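Uncharacterized protein (Legionella longbeachae NSW150, PDB 4JZA) probably hydrolyses the 3-phosphate of the lipid phosphatidylinositol 3-phosphate, which would let the bacterium interfere with phosphoinositide metabolism in its host. Local coordinates at residues Val146-Met151 / Val157-Gln162; Lys693-Leu698 / Ile751-Ile756; Tyr778-Ser783 / Ser799-Glu804. All blocks are in the same frame, centred on the assembly; numbering follows the deposited sequence.

Contact 1 of 3, residues Val146-Met151 / Val157-Gln162; sequences VTLLPM and VDYVLQ
Thr-147 and Gln-162 exchange both backbone bonds: Thr-147 N gives to Gln-162 O (2.8 Å), and Gln-162 N gives to Thr-147 O (3.0 Å). Two residues on, Leu-149 and Val-160 repeat the pattern; Val-160 N reaches Leu-149 O at 2.7 Å, N-H...O angle 171°. Met-151 N also bonds to Asp-158 O, less straight, where the strands end. Between these pairs, Leu-148 and Leu-161 form a non-hydrogen-bonded pair; Leu-148 bonds instead to Arg-8 of strand 5-10, and its O also to Tyr-35 OH. Pro-150, lacking an N-H, suits its similar pairing with Tyr-159, which needs no donor. The side chains of Thr-147 and Gln-162 share one face, their polar ends used by His-604 and Arg-8 for Thr-147 OG1 and by Ser-602 for Gln-162 NE2. On the other face the meeting surfaces are largely apolar: Leu-148 CD2 meets Tyr-159 CD2 at 3.5 Å and Leu-148 CG meets Leu-161 CD1 at 3.6 Å, while Tyr-159 OH is bonded to Glu-361. Asp-158 and Tyr-159 both face Leu-359 in a classic beta bulge. These strands form an antiparallel beta hairpin inside the large mixed sheet, between strands 5-10 and 352-359.

Contact 2 of 3, residues Lys693-Leu698 / Ile751-Ile756; sequences KLYDAL and IRIEKI
Arg-752, Ile-753 and Ile-756 of one helix lean on Tyr-695 and Leu-698 of another in a buried helix-helix contact of the phosphoinositide phosphatase C-terminal domain. The axes of these short segments cross at 68°, 10.4 Å apart at their closest, so the two helices meet over a short patch, and side chains rather than backbones fill the gap. Arg-752 comes first. Its chain bends at its second torsion, and the aliphatic part beside the bend lies against the tyrosine: Arg-752 CB is 3.8 Å from Tyr-695 CE1. The guanidinium then continues toward the phenol end of the ring, with its plane turned 60° from that of the ring, and Arg-752 NH1 comes within 3.2 Å of Tyr-695 OH. The same NH1 is hydrogen-bonded to the backbone carbonyl of Ser-742. A long arginine suits this partly exposed place because its methylenes can line the ring while its charge reaches polar groups at the margin. Ile-753 follows on the buried side. Its CD1 lies in the ring plane at the edge of Tyr-695 and touches both CB and CD1 of that residue, at 3.9 Å each. Tyr-695 brings its ring to this place by setting CG anti to the backbone N (chi1 -168°), which carries the ring nearer the other helix than its first bond alone would. Ala-683 and Cys-691, from earlier turns of the tyrosine's own helix, also touch Ile-753. Three residues later, Ile-756 returns to the same side of its helix, where Ile-736 and Leu-739 also touch it, while Trp-805 packs on Leu-698. The branched aliphatic chains of this pair meet methyl to methyl, Leu-698 CD2 lying 4.3 Å from Ile-756 CD1.

Contact 3 of 3, residues Tyr778-Ser783 / Ser799-Glu804; sequences YGRLRS and STTVEE
Arg-780 holds the carboxylate of Glu-804 side-on with two nitrogens, one for each oxygen. Arg-780 NE gives to Glu-804 OE1 at 2.9 Å, keeping this oxygen close to the guanidinium plane, and Arg-780 NH2 gives to Glu-804 OE2 at 2.7 Å, a partner tilted somewhat more. The two flat groups are not coplanar: their planes stand 68° apart, so both nitrogens reach the oxygens from above the carboxylate plane. OE1 has a second partner in Ser-776 OG, which should help fix the rotation of the carboxylate. Glutamate suits the place because its extended chain, with CG anti to the backbone N (chi1 169°), spans the distance to the facing helix. Arg-780 bends at chi2, and its stem runs past Thr-801 in the opposite direction; Arg-780 CD approaches Thr-801 OG1 at 3.4 Å, and Thr-801 CG2 packs on Arg-780 CB. The short, branched threonine lets the stem pass close alongside, and its hydroxyl bonds to Ile-797 O of its own helix. Thr-800 stands at about a right angle to the arginine, its CG2 lying 3.4 Å from Arg-780 NH1, while its OG1 is taken up by Glu-796 O. The segments run nearly antiparallel (164°), and their helices, 772-782 and 794-817, form an antiparallel helical hairpin of the C-terminal domain, bridged by a bidentate salt bridge.

Contact 1 closes first along the chain, across the short connection of a beta hairpin in the mixed sheet. Contact 2 follows far downstream, bringing helix 748-761 back onto helix 676-702, with 52 residues between its segments. Contact 3 joins the last two helices, with 15 residues between its segments. The three lie in series, without nesting or crossing. Contact 1 stands apart, its centre 64 Å from that of contact 2 and 69 Å from that of contact 3. Contacts 2 and 3 share one helical cluster, centres 11 Å apart: Leu-781 packs on Ile-756, and Val-802 on Lys-693 and Ala-697, so the two contacts tie helices 676-702, 748-761, 772-782 and 794-817 together.

Contact 1 of 3, residues Val146-Met151 / Val157-Gln162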
loop_
_atom_site.group_PDB
_atom_site.type_symbol
_atom_site.label_atom_id
_atom_site.label_comp_id
_atom_site.label_asym_id
_atom_site.label_seq_id
_atom_site.Cartn_x
_atom_site.Cartn_y
_atom_site.Cartn_z
ATOM N N VAL A 146 -1.184 -16.672 17.076
ATOM C CA VAL A 146 -0.855 -16.982 18.465
ATOM C C VAL A 146 0.568 -17.461 18.446
ATOM O O VAL A 146 0.922 -18.248 17.595
ATOM C CB VAL A 146 -1.730 -18.121 19.015
ATOM C CG1 VAL A 146 -1.320 -18.461 20.431
ATOM C CG2 VAL A 146 -3.204 -17.769 18.963
ATOM N N THR A 147 1.387 -16.974 19.353
ATOM C CA THR A 147 2.762 -17.444 19.447
ATOM C C THR A 147 3.024 -18.017 20.858
ATOM O O THR A 147 2.932 -17.343 21.878
ATOM C CB THR A 147 3.790 -16.339 19.096
ATOM O OG1 THR A 147 3.589 -15.849 17.731
ATOM C CG2 THR A 147 5.214 -16.897 19.247
ATOM N N LEU A 148 3.418 -19.281 20.876
ATOM C CA LEU A 148 3.666 -19.989 22.116
ATOM C C LEU A 148 5.144 -20.060 22.437
ATOM O O LEU A 148 5.948 -20.508 21.637
ATOM C CB LEU A 148 3.096 -21.398 22.033
ATOM C CG LEU A 148 3.252 -22.298 23.252
ATOM C CD1 LEU A 148 2.137 -23.324 23.265
ATOM C CD2 LEU A 148 4.601 -22.989 23.240
ATOM N N LEU A 149 5.480 -19.602 23.633
ATOM C CA LEU A 149 6.837 -19.613 24.137
ATOM C C LEU A 149 6.883 -20.338 25.472
ATOM O O LEU A 149 6.062 -20.067 26.345
ATOM C CB LEU A 149 7.317 -18.180 24.321
ATOM C CG LEU A 149 8.808 -17.900 24.226
ATOM C CD1 LEU A 149 9.395 -18.597 23.022
ATOM C CD2 LEU A 149 9.032 -16.406 24.136
ATOM N N PRO A 150 7.898 -21.300 25.617
ATOM C CA PRO A 150 7.938 -21.902 26.959
ATOM C C PRO A 150 8.664 -21.017 27.964
ATOM O O PRO A 150 9.780 -20.592 27.720
ATOM C CB PRO A 150 8.725 -23.180 26.738
ATOM C CG PRO A 150 9.782 -22.758 25.810
ATOM C CD PRO A 150 9.012 -21.986 24.792
HETATM N N MSE A 151 8.009 -20.733 29.079
HETATM C CA MSE A 151 8.599 -19.993 30.165
HETATM C C MSE A 151 7.903 -20.414 31.409
HETATM O O MSE A 151 6.702 -20.687 31.322
HETATM C CB MSE A 151 8.188 -18.555 29.976
HETATM C CG MSE A 151 9.135 -17.789 29.084
HETATM SE SE MSE A 151 8.734 -15.915 29.465
HETATM C CE MSE A 151 9.190 -15.186 27.704
ATOM N N VAL A 157 1.785 -21.332 35.208
ATOM C CA VAL A 157 2.226 -21.001 33.856
ATOM C C VAL A 157 3.535 -21.668 33.459
ATOM O O VAL A 157 4.571 -21.407 34.044
ATOM C CB VAL A 157 2.432 -19.486 33.732
ATOM C CG1 VAL A 157 2.898 -19.118 32.342
ATOM C CG2 VAL A 157 1.164 -18.744 34.099
ATOM N N ASP A 158 3.487 -22.510 32.439
ATOM C CA ASP A 158 4.690 -23.115 31.897
ATOM C C ASP A 158 4.946 -22.579 30.500
ATOM O O ASP A 158 6.028 -22.729 29.948
ATOM C CB ASP A 158 4.543 -24.634 31.838
ATOM C CG ASP A 158 4.449 -25.262 33.203
ATOM O OD1 ASP A 158 5.506 -25.508 33.812
ATOM O OD2 ASP A 158 3.320 -25.515 33.667
ATOM N N TYR A 159 3.919 -21.976 29.923
ATOM C CA TYR A 159 4.017 -21.416 28.592
ATOM C C TYR A 159 3.378 -20.050 28.549
ATOM O O TYR A 159 2.375 -19.807 29.198
ATOM C CB TYR A 159 3.348 -22.336 27.581
ATOM C CG TYR A 159 3.909 -23.727 27.584
ATOM C CD1 TYR A 159 3.600 -24.615 28.595
ATOM C CD2 TYR A 159 4.749 -24.153 26.582
ATOM C CE1 TYR A 159 4.115 -25.891 28.600
ATOM C CE2 TYR A 159 5.267 -25.425 26.581
ATOM C CZ TYR A 159 4.946 -26.287 27.593
ATOM O OH TYR A 159 5.462 -27.554 27.585
ATOM N N VAL A 160 3.959 -19.166 27.758
ATOM C CA VAL A 160 3.420 -17.834 27.578
ATOM C C VAL A 160 2.913 -17.714 26.155
ATOM O O VAL A 160 3.592 -18.096 25.217
ATOM C CB VAL A 160 4.472 -16.754 27.887
ATOM C CG1 VAL A 160 4.040 -15.392 27.366
ATOM C CG2 VAL A 160 4.709 -16.681 29.383
ATOM N N LEU A 161 1.700 -17.199 26.011
ATOM C CA LEU A 161 1.096 -17.029 24.705
ATOM C C LEU A 161 0.910 -15.566 24.393
ATOM O O LEU A 161 0.280 -14.844 25.146
ATOM C CB LEU A 161 -0.267 -17.713 24.664
ATOM C CG LEU A 161 -0.360 -19.110 24.062
ATOM C CD1 LEU A 161 0.808 -19.970 24.486
ATOM C CD2 LEU A 161 -1.663 -19.771 24.458
ATOM N N GLN A 162 1.449 -15.139 23.262
ATOM C CA GLN A 162 1.130 -13.838 22.708
ATOM C C GLN A 162 0.050 -14.086 21.680
ATOM O O GLN A 162 0.169 -14.989 20.851
ATOM C CB GLN A 162 2.335 -13.227 22.047
ATOM C CG GLN A 162 3.575 -13.154 22.914
ATOM C CD GLN A 162 4.682 -12.613 22.083
ATOM O OE1 GLN A 162 4.503 -11.642 21.505
ATOM N NE2 GLN A 162 5.777 -13.169 22.030
#

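Contact 2 of 3, residues Lys693-Leu698 / Ile751-Ile756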
loop_
_atom_site.group_PDB
_atom_site.type_symbol
_atom_site.label_atom_id
_atom_site.label_comp_id
_atom_site.label_asym_id
_atom_site.label_seq_id
_atom_site.Cartn_x
_atom_site.Cartn_y
_atom_site.Cartn_z
ATOM N N LYS A 693 9.079 -20.770 -38.996
ATOM C CA LYS A 693 8.557 -20.456 -40.328
ATOM C C LYS A 693 9.069 -19.116 -40.774
ATOM O O LYS A 693 9.510 -18.967 -41.905
ATOM C CB LYS A 693 7.013 -20.437 -40.357
ATOM C CG LYS A 693 6.326 -21.737 -39.957
ATOM C CD LYS A 693 4.813 -21.617 -40.000
ATOM C CE LYS A 693 4.168 -22.816 -39.349
ATOM N NZ LYS A 693 2.911 -23.097 -40.079
ATOM N N LEU A 694 8.985 -18.146 -39.881
ATOM C CA LEU A 694 9.442 -16.779 -40.157
ATOM C C LEU A 694 10.930 -16.769 -40.414
ATOM O O LEU A 694 11.392 -16.155 -41.394
ATOM C CB LEU A 694 9.133 -15.844 -38.990
ATOM C CG LEU A 694 7.673 -15.444 -38.811
ATOM C CD1 LEU A 694 7.533 -14.660 -37.517
ATOM C CD2 LEU A 694 7.218 -14.604 -39.971
ATOM N N TYR A 695 11.668 -17.494 -39.566
ATOM C CA TYR A 695 13.114 -17.632 -39.734
ATOM C C TYR A 695 13.460 -18.280 -41.078
ATOM O O TYR A 695 14.165 -17.691 -41.875
ATOM C CB TYR A 695 13.729 -18.417 -38.568
ATOM C CG TYR A 695 15.232 -18.367 -38.526
ATOM C CD1 TYR A 695 15.885 -17.362 -37.823
ATOM C CD2 TYR A 695 15.997 -19.319 -39.185
ATOM C CE1 TYR A 695 17.260 -17.300 -37.772
ATOM C CE2 TYR A 695 17.378 -19.254 -39.165
ATOM C CZ TYR A 695 18.001 -18.237 -38.467
ATOM O OH TYR A 695 19.362 -18.168 -38.454
ATOM N N ASP A 696 12.961 -19.465 -41.359
ATOM C CA ASP A 696 13.317 -20.097 -42.645
ATOM C C ASP A 696 13.030 -19.193 -43.871
ATOM O O ASP A 696 13.904 -18.972 -44.717
ATOM C CB ASP A 696 12.628 -21.487 -42.797
ATOM C CG ASP A 696 13.060 -22.470 -41.700
ATOM O OD1 ASP A 696 14.205 -22.356 -41.171
ATOM O OD2 ASP A 696 12.235 -23.332 -41.336
ATOM N N ALA A 697 11.801 -18.699 -43.977
ATOM C CA ALA A 697 11.437 -17.771 -45.062
ATOM C C ALA A 697 12.379 -16.575 -45.138
ATOM O O ALA A 697 12.871 -16.254 -46.183
ATOM C CB ALA A 697 9.987 -17.293 -44.916
ATOM N N LEU A 698 12.666 -15.951 -44.022
ATOM C CA LEU A 698 13.624 -14.851 -44.011
ATOM C C LEU A 698 15.056 -15.227 -44.393
ATOM O O LEU A 698 15.743 -14.443 -45.085
ATOM C CB LEU A 698 13.606 -14.167 -42.671
ATOM C CG LEU A 698 14.309 -12.827 -42.586
ATOM C CD1 LEU A 698 13.869 -11.806 -43.625
ATOM C CD2 LEU A 698 14.100 -12.293 -41.163
ATOM N N ILE A 751 14.908 -16.870 -29.916
ATOM C CA ILE A 751 15.832 -15.798 -29.525
ATOM C C ILE A 751 16.265 -15.021 -30.769
ATOM O O ILE A 751 16.366 -13.800 -30.765
ATOM C CB ILE A 751 17.140 -16.253 -28.758
ATOM C CG1 ILE A 751 17.140 -17.720 -28.268
ATOM C CG2 ILE A 751 17.420 -15.314 -27.582
ATOM C CD1 ILE A 751 16.879 -17.944 -26.786
ATOM N N ARG A 752 16.542 -15.733 -31.846
ATOM C CA ARG A 752 16.901 -15.081 -33.114
ATOM C C ARG A 752 15.790 -14.101 -33.541
ATOM O O ARG A 752 16.093 -12.971 -33.920
ATOM C CB ARG A 752 17.155 -16.106 -34.215
ATOM C CG ARG A 752 18.313 -17.074 -33.982
ATOM C CD ARG A 752 19.648 -16.358 -34.049
ATOM N NE ARG A 752 20.787 -17.225 -33.714
ATOM C CZ ARG A 752 21.538 -17.888 -34.593
ATOM N NH1 ARG A 752 21.279 -17.816 -35.900
ATOM N NH2 ARG A 752 22.547 -18.649 -34.167
ATOM N N ILE A 753 14.516 -14.515 -33.425
ATOM C CA ILE A 753 13.411 -13.660 -33.827
ATOM C C ILE A 753 13.295 -12.490 -32.846
ATOM O O ILE A 753 13.026 -11.388 -33.262
ATOM C CB ILE A 753 12.073 -14.444 -34.075
ATOM C CG1 ILE A 753 11.793 -14.672 -35.544
ATOM C CG2 ILE A 753 10.843 -13.630 -33.736
ATOM C CD1 ILE A 753 12.841 -15.443 -36.286
ATOM N N GLU A 754 13.508 -12.737 -31.553
ATOM C CA GLU A 754 13.557 -11.667 -30.535
ATOM C C GLU A 754 14.546 -10.604 -31.011
ATOM O O GLU A 754 14.244 -9.402 -31.064
ATOM C CB GLU A 754 13.983 -12.215 -29.140
ATOM C CG GLU A 754 14.189 -11.153 -28.055
ATOM C CD GLU A 754 14.649 -11.695 -26.692
ATOM O OE1 GLU A 754 15.359 -10.963 -25.957
ATOM O OE2 GLU A 754 14.296 -12.831 -26.325
ATOM N N LYS A 755 15.732 -11.079 -31.354
ATOM C CA LYS A 755 16.817 -10.187 -31.676
ATOM C C LYS A 755 16.594 -9.474 -32.988
ATOM O O LYS A 755 16.884 -8.310 -33.099
ATOM C CB LYS A 755 18.145 -10.944 -31.687
ATOM C CG LYS A 755 18.675 -11.250 -30.288
ATOM C CD LYS A 755 19.811 -12.241 -30.399
ATOM C CE LYS A 755 20.513 -12.450 -29.079
ATOM N NZ LYS A 755 21.949 -12.756 -29.350
ATOM N N ILE A 756 16.076 -10.182 -33.977
ATOM C CA ILE A 756 15.760 -9.590 -35.236
ATOM C C ILE A 756 14.708 -8.526 -35.095
ATOM O O ILE A 756 14.763 -7.509 -35.769
ATOM C CB ILE A 756 15.277 -10.648 -36.200
ATOM C CG1 ILE A 756 16.490 -11.504 -36.639
ATOM C CG2 ILE A 756 14.601 -10.016 -37.420
ATOM C CD1 ILE A 756 16.116 -12.768 -37.404
#

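Contact 3 of 3, residues Tyr778-Ser783 / Ser799-Glu804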
loop_
_atom_site.group_PDB
_atom_site.type_symbol
_atom_site.label_atom_id
_atom_site.label_comp_id
_atom_site.label_asym_id
_atom_site.label_seq_id
_atom_site.Cartn_x
_atom_site.Cartn_y
_atom_site.Cartn_z
ATOM N N TYR A 778 11.025 -5.303 -43.071
ATOM C CA TYR A 778 10.804 -4.385 -41.964
ATOM C C TYR A 778 9.337 -4.243 -41.620
ATOM O O TYR A 778 8.926 -4.315 -40.441
ATOM C CB TYR A 778 11.349 -2.986 -42.294
ATOM C CG TYR A 778 12.862 -2.834 -42.361
ATOM C CD1 TYR A 778 13.725 -3.898 -42.112
ATOM C CD2 TYR A 778 13.435 -1.591 -42.677
ATOM C CE1 TYR A 778 15.095 -3.730 -42.181
ATOM C CE2 TYR A 778 14.804 -1.414 -42.720
ATOM C CZ TYR A 778 15.633 -2.483 -42.487
ATOM O OH TYR A 778 17.000 -2.314 -42.534
ATOM N N GLY A 779 8.529 -4.024 -42.648
ATOM C CA GLY A 779 7.085 -3.817 -42.450
ATOM C C GLY A 779 6.348 -4.976 -41.810
ATOM O O GLY A 779 5.541 -4.815 -40.929
ATOM N N ARG A 780 6.609 -6.175 -42.273
ATOM C CA ARG A 780 5.904 -7.340 -41.726
ATOM C C ARG A 780 6.348 -7.675 -40.330
ATOM O O ARG A 780 5.499 -7.936 -39.463
ATOM C CB ARG A 780 6.128 -8.581 -42.591
ATOM C CG ARG A 780 5.532 -8.456 -43.964
ATOM C CD ARG A 780 4.040 -8.511 -43.912
ATOM N NE ARG A 780 3.496 -8.312 -45.237
ATOM C CZ ARG A 780 2.208 -8.382 -45.550
ATOM N NH1 ARG A 780 1.323 -8.645 -44.649
ATOM N NH2 ARG A 780 1.811 -8.253 -46.790
ATOM N N LEU A 781 7.672 -7.729 -40.130
ATOM C CA LEU A 781 8.211 -7.963 -38.818
ATOM C C LEU A 781 7.698 -6.893 -37.875
ATOM O O LEU A 781 7.309 -7.191 -36.756
ATOM C CB LEU A 781 9.719 -7.986 -38.846
ATOM C CG LEU A 781 10.209 -9.354 -39.325
ATOM C CD1 LEU A 781 11.685 -9.339 -39.678
ATOM C CD2 LEU A 781 9.974 -10.419 -38.282
ATOM N N ARG A 782 7.658 -5.640 -38.298
ATOM C CA ARG A 782 7.204 -4.629 -37.367
ATOM C C ARG A 782 5.733 -4.830 -37.060
ATOM O O ARG A 782 5.243 -4.500 -35.970
ATOM C CB ARG A 782 7.514 -3.235 -37.881
ATOM C CG ARG A 782 7.037 -2.050 -37.041
ATOM C CD ARG A 782 7.127 -0.739 -37.872
ATOM N NE ARG A 782 8.444 -0.176 -37.644
ATOM C CZ ARG A 782 9.378 0.096 -38.548
ATOM N NH1 ARG A 782 9.207 0.006 -39.892
ATOM N NH2 ARG A 782 10.513 0.539 -38.080
ATOM N N SER A 783 5.010 -5.434 -37.978
ATOM C CA SER A 783 3.571 -5.678 -37.729
ATOM C C SER A 783 3.304 -6.597 -36.522
ATOM O O SER A 783 2.207 -6.583 -35.999
ATOM C CB SER A 783 2.844 -6.174 -38.983
ATOM O OG SER A 783 2.778 -7.594 -39.080
ATOM N N SER A 799 1.405 -16.506 -41.742
ATOM C CA SER A 799 0.962 -17.058 -43.029
ATOM C C SER A 799 1.221 -16.075 -44.185
ATOM O O SER A 799 1.892 -16.395 -45.171
ATOM C CB SER A 799 -0.536 -17.375 -42.979
ATOM O OG SER A 799 -0.824 -18.522 -43.749
ATOM N N THR A 800 0.709 -14.863 -44.032
ATOM C CA THR A 800 0.810 -13.847 -45.062
ATOM C C THR A 800 2.245 -13.397 -45.325
ATOM O O THR A 800 2.681 -13.190 -46.463
ATOM C CB THR A 800 0.042 -12.620 -44.590
ATOM O OG1 THR A 800 -1.269 -13.005 -44.221
ATOM C CG2 THR A 800 -0.049 -11.539 -45.657
ATOM N N THR A 801 2.972 -13.218 -44.244
ATOM C CA THR A 801 4.351 -12.799 -44.322
ATOM C C THR A 801 5.182 -13.880 -45.023
ATOM O O THR A 801 5.975 -13.546 -45.900
ATOM C CB THR A 801 4.917 -12.555 -42.914
ATOM O OG1 THR A 801 4.172 -11.526 -42.243
ATOM C CG2 THR A 801 6.394 -12.191 -42.999
ATOM N N VAL A 802 5.003 -15.166 -44.667
ATOM C CA VAL A 802 5.763 -16.231 -45.316
ATOM C C VAL A 802 5.401 -16.258 -46.798
ATOM O O VAL A 802 6.261 -16.454 -47.648
ATOM C CB VAL A 802 5.578 -17.640 -44.669
ATOM C CG1 VAL A 802 6.298 -18.718 -45.467
ATOM C CG2 VAL A 802 6.121 -17.662 -43.246
ATOM N N GLU A 803 4.147 -16.046 -47.125
ATOM C CA GLU A 803 3.760 -16.099 -48.525
ATOM C C GLU A 803 4.419 -14.990 -49.274
ATOM O O GLU A 803 4.994 -15.207 -50.361
ATOM C CB GLU A 803 2.240 -16.087 -48.731
ATOM C CG GLU A 803 1.723 -17.436 -49.226
ATOM C CD GLU A 803 0.222 -17.655 -48.968
ATOM O OE1 GLU A 803 -0.458 -16.727 -48.453
ATOM O OE2 GLU A 803 -0.286 -18.762 -49.312
ATOM N N GLU A 804 4.371 -13.800 -48.678
ATOM C CA GLU A 804 4.911 -12.651 -49.324
ATOM C C GLU A 804 6.420 -12.793 -49.475
ATOM O O GLU A 804 6.964 -12.552 -50.555
ATOM C CB GLU A 804 4.553 -11.418 -48.561
ATOM C CG GLU A 804 5.297 -10.178 -49.008
ATOM C CD GLU A 804 4.636 -8.938 -48.461
ATOM O OE1 GLU A 804 5.216 -8.173 -47.612
ATOM O OE2 GLU A 804 3.468 -8.754 -48.865
#